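Local coordinates for protein biliverdin reductase (Synechocystis sp., PDB 5B3V) that probably reduces biliverdin IX alpha to bilirubin with hydride from NADPH, and binds both the nucleotide and biliverdin, at residues I75-I80 and H100-Y105; P13-I18 and R37-S42. All coordinates share one frame; numbering follows the deposited sequence.

Overall arrangement
The two contacts illustrate how a Rossmann fold is assembled from parallel beta-alpha-beta units. Contact 2 (P13-I18 with R37-S42) spans the first unit and contact 1 (I75-I80 with H100-Y105) a later one, and their centres lie about 10 Å apart. Strands 14-19 and 77-80 are neighbours in one sheet: L79 N lies 2.9 Å from G17 O, and G17 N 3.0 Å from L77 O, both probable hydrogen bonds. Their relation to the ligands differs. Contact 1 runs directly into the cofactor through E104 and Y105, and the Y105 hydroxyl hydrogen-bonds to biliverdin. In contact 2 the I18 side chain stays about 8 Å from NADP, nearest atoms.

Contact 1 of 2, residues I75-I80 and H100-Y105; sequences IDLVLI and HVVLEY. With NAP (NADP nicotinamide-adenine-dinucleotide phosphate), chain E.
L77 meets H100 at the start of two adjacent parallel strands, and the two side chains cross at about a right angle. The methyl L77 CD1 lies 3.7 Å from H100 CB, where the imidazole begins. With CG set beside the backbone N (chi1 -55°), that ring swings back toward D76, whose carbonyl oxygen accepts the bond from H100 N and also has H100 CD2 3.4 Å away; H100 ND1 is hydrogen-bonded to the backbone N of L127. Further along the same face, L79 passes aslant V102, its CD1 3.8 Å from V102 CG1. L79 CD2 reaches toward E104 OE1, and E104 OE2 forms a salt bridge with R28.

On the other face I80 and L103 lie side by side and point the same way, with I80 CG2 3.7 Å from L103 CD2. I80 CD1 also meets V101 CG1. Between the two faces runs a ladder of backbone hydrogen bonds, in which V78 and I80 each donate and accept; the bond from I80 N to V102 O spans 2.9 Å and is nearly straight (173°).

Beyond I80 the second segment reaches NADP through E104 and Y105. The nicotinamide sits over one face of the Y105 ring, its C6N 3.8 Å above the plane, and E104 CB comes within 3.3 Å of C1D of the attached ribose. The Y105 hydroxyl is hydrogen-bonded to S187 OG and to biliverdin.

Helix 87-96, which links the strands in this beta-alpha-beta unit, covers V78, I80, V101 and L103, whereas helix 286-300 packs on L77, H100 and V102. Strands 14-19 and 128-131 extend the sheet beyond the pair.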
# COMPACT_ATOMS: atom_id res chain seq x y z
N ILE A 75 -22.87 8.64 -7.62
CA ILE A 75 -21.79 7.67 -7.50
C ILE A 75 -22.10 6.74 -6.34
O ILE A 75 -22.69 7.15 -5.33
CB ILE A 75 -20.40 8.32 -7.33
CG1 ILE A 75 -20.18 8.80 -5.90
CG2 ILE A 75 -20.22 9.47 -8.30
CD1 ILE A 75 -18.86 9.49 -5.69
N ASP A 76 -21.74 5.46 -6.50
CA ASP A 76 -21.93 4.47 -5.46
C ASP A 76 -20.65 4.12 -4.72
O ASP A 76 -20.72 3.56 -3.62
CB ASP A 76 -22.52 3.18 -6.04
CG ASP A 76 -23.61 3.44 -7.05
OD1 ASP A 76 -24.70 3.88 -6.64
OD2 ASP A 76 -23.37 3.19 -8.25
N LEU A 77 -19.49 4.43 -5.29
CA LEU A 77 -18.21 4.00 -4.73
C LEU A 77 -17.18 5.09 -4.93
O LEU A 77 -17.05 5.64 -6.03
CB LEU A 77 -17.75 2.69 -5.38
CG LEU A 77 -16.49 1.99 -4.84
CD1 LEU A 77 -16.67 0.48 -4.87
CD2 LEU A 77 -15.26 2.38 -5.64
N VAL A 78 -16.44 5.41 -3.87
CA VAL A 78 -15.35 6.37 -3.92
C VAL A 78 -14.04 5.59 -3.96
O VAL A 78 -13.82 4.69 -3.14
CB VAL A 78 -15.38 7.33 -2.72
CG1 VAL A 78 -14.11 8.17 -2.67
CG2 VAL A 78 -16.61 8.21 -2.77
N LEU A 79 -13.18 5.92 -4.91
CA LEU A 79 -11.85 5.33 -4.99
C LEU A 79 -10.82 6.39 -4.62
O LEU A 79 -10.68 7.40 -5.31
CB LEU A 79 -11.55 4.79 -6.39
CG LEU A 79 -10.23 4.02 -6.41
CD1 LEU A 79 -10.44 2.63 -6.98
CD2 LEU A 79 -9.16 4.78 -7.18
N ILE A 80 -10.11 6.15 -3.53
CA ILE A 80 -9.19 7.12 -2.95
C ILE A 80 -7.78 6.71 -3.35
O ILE A 80 -7.22 5.76 -2.80
CB ILE A 80 -9.36 7.21 -1.43
CG1 ILE A 80 -10.77 7.71 -1.10
CG2 ILE A 80 -8.31 8.11 -0.83
CD1 ILE A 80 -11.17 7.52 0.34
N HIS A 100 -19.42 3.09 -0.87
CA HIS A 100 -18.35 2.11 -0.74
C HIS A 100 -17.01 2.81 -0.95
O HIS A 100 -16.88 3.70 -1.79
CB HIS A 100 -18.52 0.98 -1.75
CG HIS A 100 -19.85 0.30 -1.70
ND1 HIS A 100 -20.18 -0.62 -0.73
CD2 HIS A 100 -20.94 0.40 -2.50
CE1 HIS A 100 -21.41 -1.06 -0.93
NE2 HIS A 100 -21.89 -0.46 -2.01
N VAL A 101 -16.01 2.43 -0.16
CA VAL A 101 -14.72 3.10 -0.19
C VAL A 101 -13.63 2.08 -0.48
O VAL A 101 -13.41 1.16 0.32
CB VAL A 101 -14.43 3.85 1.12
CG1 VAL A 101 -13.03 4.45 1.09
CG2 VAL A 101 -15.46 4.94 1.36
N VAL A 102 -12.94 2.25 -1.61
CA VAL A 102 -11.72 1.53 -1.92
C VAL A 102 -10.55 2.50 -1.77
O VAL A 102 -10.59 3.60 -2.32
CB VAL A 102 -11.75 0.93 -3.34
CG1 VAL A 102 -10.35 0.55 -3.80
CG2 VAL A 102 -12.68 -0.27 -3.39
N LEU A 103 -9.53 2.08 -1.03
CA LEU A 103 -8.35 2.91 -0.80
C LEU A 103 -7.10 2.20 -1.28
O LEU A 103 -6.97 0.98 -1.16
CB LEU A 103 -8.19 3.27 0.69
CG LEU A 103 -9.13 4.26 1.35
CD1 LEU A 103 -9.80 3.63 2.55
CD2 LEU A 103 -8.37 5.51 1.76
N GLU A 104 -6.19 2.99 -1.85
CA GLU A 104 -4.80 2.58 -1.96
C GLU A 104 -4.14 2.77 -0.60
O GLU A 104 -4.41 3.76 0.09
CB GLU A 104 -4.09 3.41 -3.03
CG GLU A 104 -3.98 2.76 -4.39
CD GLU A 104 -5.32 2.43 -5.02
OE1 GLU A 104 -6.00 3.37 -5.49
OE2 GLU A 104 -5.69 1.24 -5.04
N TYR A 105 -3.29 1.82 -0.21
CA TYR A 105 -2.69 1.89 1.13
C TYR A 105 -1.82 3.14 1.26
O TYR A 105 -1.27 3.63 0.27
CB TYR A 105 -1.89 0.62 1.44
CG TYR A 105 -0.62 0.39 0.64
CD1 TYR A 105 0.53 1.14 0.89
CD2 TYR A 105 -0.55 -0.60 -0.33
CE1 TYR A 105 1.69 0.92 0.17
CE2 TYR A 105 0.61 -0.83 -1.04
CZ TYR A 105 1.72 -0.06 -0.79
OH TYR A 105 2.88 -0.28 -1.50
PA NAP E . 0.92 10.08 -7.75
O1A NAP E . 1.08 9.46 -9.08
O2A NAP E . 1.83 11.16 -7.34
O5B NAP E . -0.59 10.66 -7.69
C5B NAP E . -1.13 11.53 -6.69
C4B NAP E . -2.35 12.34 -7.20
O4B NAP E . -1.71 13.27 -6.24
C3B NAP E . -2.53 13.49 -8.24
O3B NAP E . -3.90 13.91 -8.27
C2B NAP E . -1.64 14.47 -7.56
O2B NAP E . -1.63 15.84 -8.05
C1B NAP E . -2.47 14.45 -6.27
N9A NAP E . -1.84 15.36 -5.31
C8A NAP E . -0.54 15.63 -5.26
N7A NAP E . -0.35 16.53 -4.30
C5A NAP E . -1.54 16.84 -3.78
C6A NAP E . -1.87 17.68 -2.80
N6A NAP E . -0.87 18.34 -2.23
N1A NAP E . -3.15 17.85 -2.41
C2A NAP E . -4.14 17.12 -3.06
N3A NAP E . -3.77 16.24 -4.09
C4A NAP E . -2.47 16.14 -4.44
O3 NAP E . 1.05 8.92 -6.63
PN NAP E . 0.50 7.40 -6.61
O1N NAP E . 1.65 6.49 -6.51
O2N NAP E . -0.47 7.24 -7.72
O5D NAP E . -0.32 7.33 -5.23
C5D NAP E . -1.71 7.40 -4.93
C4D NAP E . -1.89 6.89 -3.46
O4D NAP E . -1.22 5.71 -4.10
C3D NAP E . -0.96 6.73 -2.23
O3D NAP E . -1.69 6.13 -1.16
C2D NAP E . 0.02 5.77 -2.79
O2D NAP E . 0.89 5.28 -1.76
C1D NAP E . -1.02 4.74 -3.09
N1N NAP E . -0.37 3.57 -3.71
C2N NAP E . 0.29 3.73 -4.92
C3N NAP E . 0.91 2.64 -5.52
C7N NAP E . 1.55 2.80 -6.74
O7N NAP E . 1.68 3.91 -7.26
N7N NAP E . 2.03 1.69 -7.27
C4N NAP E . 0.86 1.38 -4.94
C5N NAP E . 0.21 1.22 -3.72
C6N NAP E . -0.41 2.30 -3.11
P2B NAP E . -1.10 16.39 -9.45
O1X NAP E . -0.44 17.64 -9.04
O2X NAP E . -0.22 15.33 -9.96
O3X NAP E . -2.34 16.58 -10.23

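Contact 2 of 2, residues P13-I18 and R37-S42; sequences PVRVGI and RSQLVS
V14, R15 and V16 pair with S38, Q39 and L40 in a parallel strand pairing that closes the first beta-alpha-beta unit of the Rossmann fold, with helix 23-34 linking the strands. The strand axes are twisted by 40°. After V16 the register slips by one residue, so that G17 pairs with S42 and V41 occupies a beta bulge. V16 O accepts a bond from V41 N at 2.7 Å and only a weak one from S42 N at 3.5 Å; I18 N then resumes the ladder on S42 O.

The bulge turns V41 toward the first strand, and its CG2 lies 3.5 Å from R15 CB as the two side chains cross aslant. Past that point the R15 chain bends at chi3 (-57°). L40 meets I18 at about a right angle, its CD1 3.8 Å from I18 CG1, under helix 23-34, which also touches V16. At the start of the two strands P13 and Q39 lie side by side, pointing the same way, with P13 CG 3.6 Å from Q39 OE1.

Backbone bonding therefore carries the pairing, with apolar contacts filling in on the face of V16, I18 and L40. R15 forms a salt bridge with D76, just ahead of the neighbouring strand 77-80, while R37 bridges to D35 and to D296 of helix 286-300, so these charges join the pair to its surroundings rather than its two strands to each other.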
# COMPACT_ATOMS: atom_id res chain seq x y z
N PRO A 13 -24.66 -0.82 -12.97
CA PRO A 13 -23.20 -0.73 -12.84
C PRO A 13 -22.73 0.13 -11.67
O PRO A 13 -23.29 1.20 -11.42
CB PRO A 13 -22.77 -0.12 -14.17
CG PRO A 13 -23.92 0.74 -14.55
CD PRO A 13 -25.16 0.01 -14.08
N VAL A 14 -21.71 -0.35 -10.96
CA VAL A 14 -21.12 0.38 -9.85
C VAL A 14 -20.57 1.70 -10.37
O VAL A 14 -19.60 1.72 -11.14
CB VAL A 14 -20.03 -0.44 -9.14
CG1 VAL A 14 -19.54 0.28 -7.90
CG2 VAL A 14 -20.56 -1.83 -8.80
N ARG A 15 -21.20 2.80 -9.98
CA ARG A 15 -20.80 4.13 -10.43
C ARG A 15 -19.69 4.65 -9.54
O ARG A 15 -19.86 4.77 -8.32
CB ARG A 15 -22.00 5.07 -10.44
CG ARG A 15 -23.07 4.65 -11.44
CD ARG A 15 -24.35 5.44 -11.26
NE ARG A 15 -24.89 5.32 -9.91
CZ ARG A 15 -25.94 6.01 -9.47
NH1 ARG A 15 -26.56 6.87 -10.27
NH2 ARG A 15 -26.37 5.84 -8.23
N VAL A 16 -18.54 4.98 -10.14
CA VAL A 16 -17.30 5.24 -9.41
C VAL A 16 -16.91 6.70 -9.59
O VAL A 16 -16.93 7.23 -10.70
CB VAL A 16 -16.17 4.31 -9.90
CG1 VAL A 16 -14.87 4.64 -9.18
CG2 VAL A 16 -16.55 2.85 -9.70
N GLY A 17 -16.54 7.33 -8.48
CA GLY A 17 -15.80 8.58 -8.51
C GLY A 17 -14.39 8.32 -8.00
O GLY A 17 -14.20 7.62 -6.99
N ILE A 18 -13.41 8.86 -8.70
CA ILE A 18 -12.00 8.61 -8.42
C ILE A 18 -11.39 9.86 -7.80
O ILE A 18 -11.57 10.96 -8.33
CB ILE A 18 -11.23 8.18 -9.69
CG1 ILE A 18 -11.51 6.71 -10.02
CG2 ILE A 18 -9.74 8.43 -9.53
CD1 ILE A 18 -10.74 6.19 -11.22
N ARG A 37 -19.22 -4.11 -15.48
CA ARG A 37 -19.95 -3.94 -14.23
C ARG A 37 -19.77 -2.57 -13.59
O ARG A 37 -20.39 -2.30 -12.56
CB ARG A 37 -19.52 -5.00 -13.22
CG ARG A 37 -19.89 -6.42 -13.60
CD ARG A 37 -18.94 -7.40 -12.93
NE ARG A 37 -17.55 -7.14 -13.30
CZ ARG A 37 -16.51 -7.80 -12.79
NH1 ARG A 37 -16.70 -8.76 -11.89
NH2 ARG A 37 -15.28 -7.50 -13.18
N SER A 38 -18.96 -1.69 -14.16
CA SER A 38 -18.63 -0.44 -13.49
C SER A 38 -18.60 0.72 -14.47
O SER A 38 -18.33 0.55 -15.66
CB SER A 38 -17.29 -0.54 -12.76
OG SER A 38 -16.27 -0.95 -13.66
N GLN A 39 -18.85 1.91 -13.93
CA GLN A 39 -19.03 3.13 -14.71
C GLN A 39 -18.29 4.27 -14.02
O GLN A 39 -18.65 4.65 -12.90
CB GLN A 39 -20.53 3.45 -14.85
CG GLN A 39 -20.87 4.76 -15.55
CD GLN A 39 -22.37 5.00 -15.59
OE1 GLN A 39 -23.16 4.05 -15.64
NE2 GLN A 39 -22.78 6.26 -15.58
N LEU A 40 -17.24 4.78 -14.66
CA LEU A 40 -16.50 5.91 -14.10
C LEU A 40 -17.31 7.18 -14.31
O LEU A 40 -17.57 7.57 -15.46
CB LEU A 40 -15.12 6.04 -14.72
CG LEU A 40 -14.29 7.18 -14.12
CD1 LEU A 40 -14.28 7.10 -12.60
CD2 LEU A 40 -12.87 7.21 -14.67
N VAL A 41 -17.69 7.83 -13.22
CA VAL A 41 -18.63 8.95 -13.26
C VAL A 41 -17.92 10.28 -13.09
O VAL A 41 -18.10 11.19 -13.90
CB VAL A 41 -19.73 8.75 -12.20
CG1 VAL A 41 -20.65 9.95 -12.16
CG2 VAL A 41 -20.50 7.48 -12.50
N SER A 42 -17.12 10.42 -12.04
CA SER A 42 -16.47 11.69 -11.72
C SER A 42 -15.05 11.43 -11.24
O SER A 42 -14.63 10.28 -11.06
CB SER A 42 -17.28 12.48 -10.69
OG SER A 42 -17.50 11.71 -9.51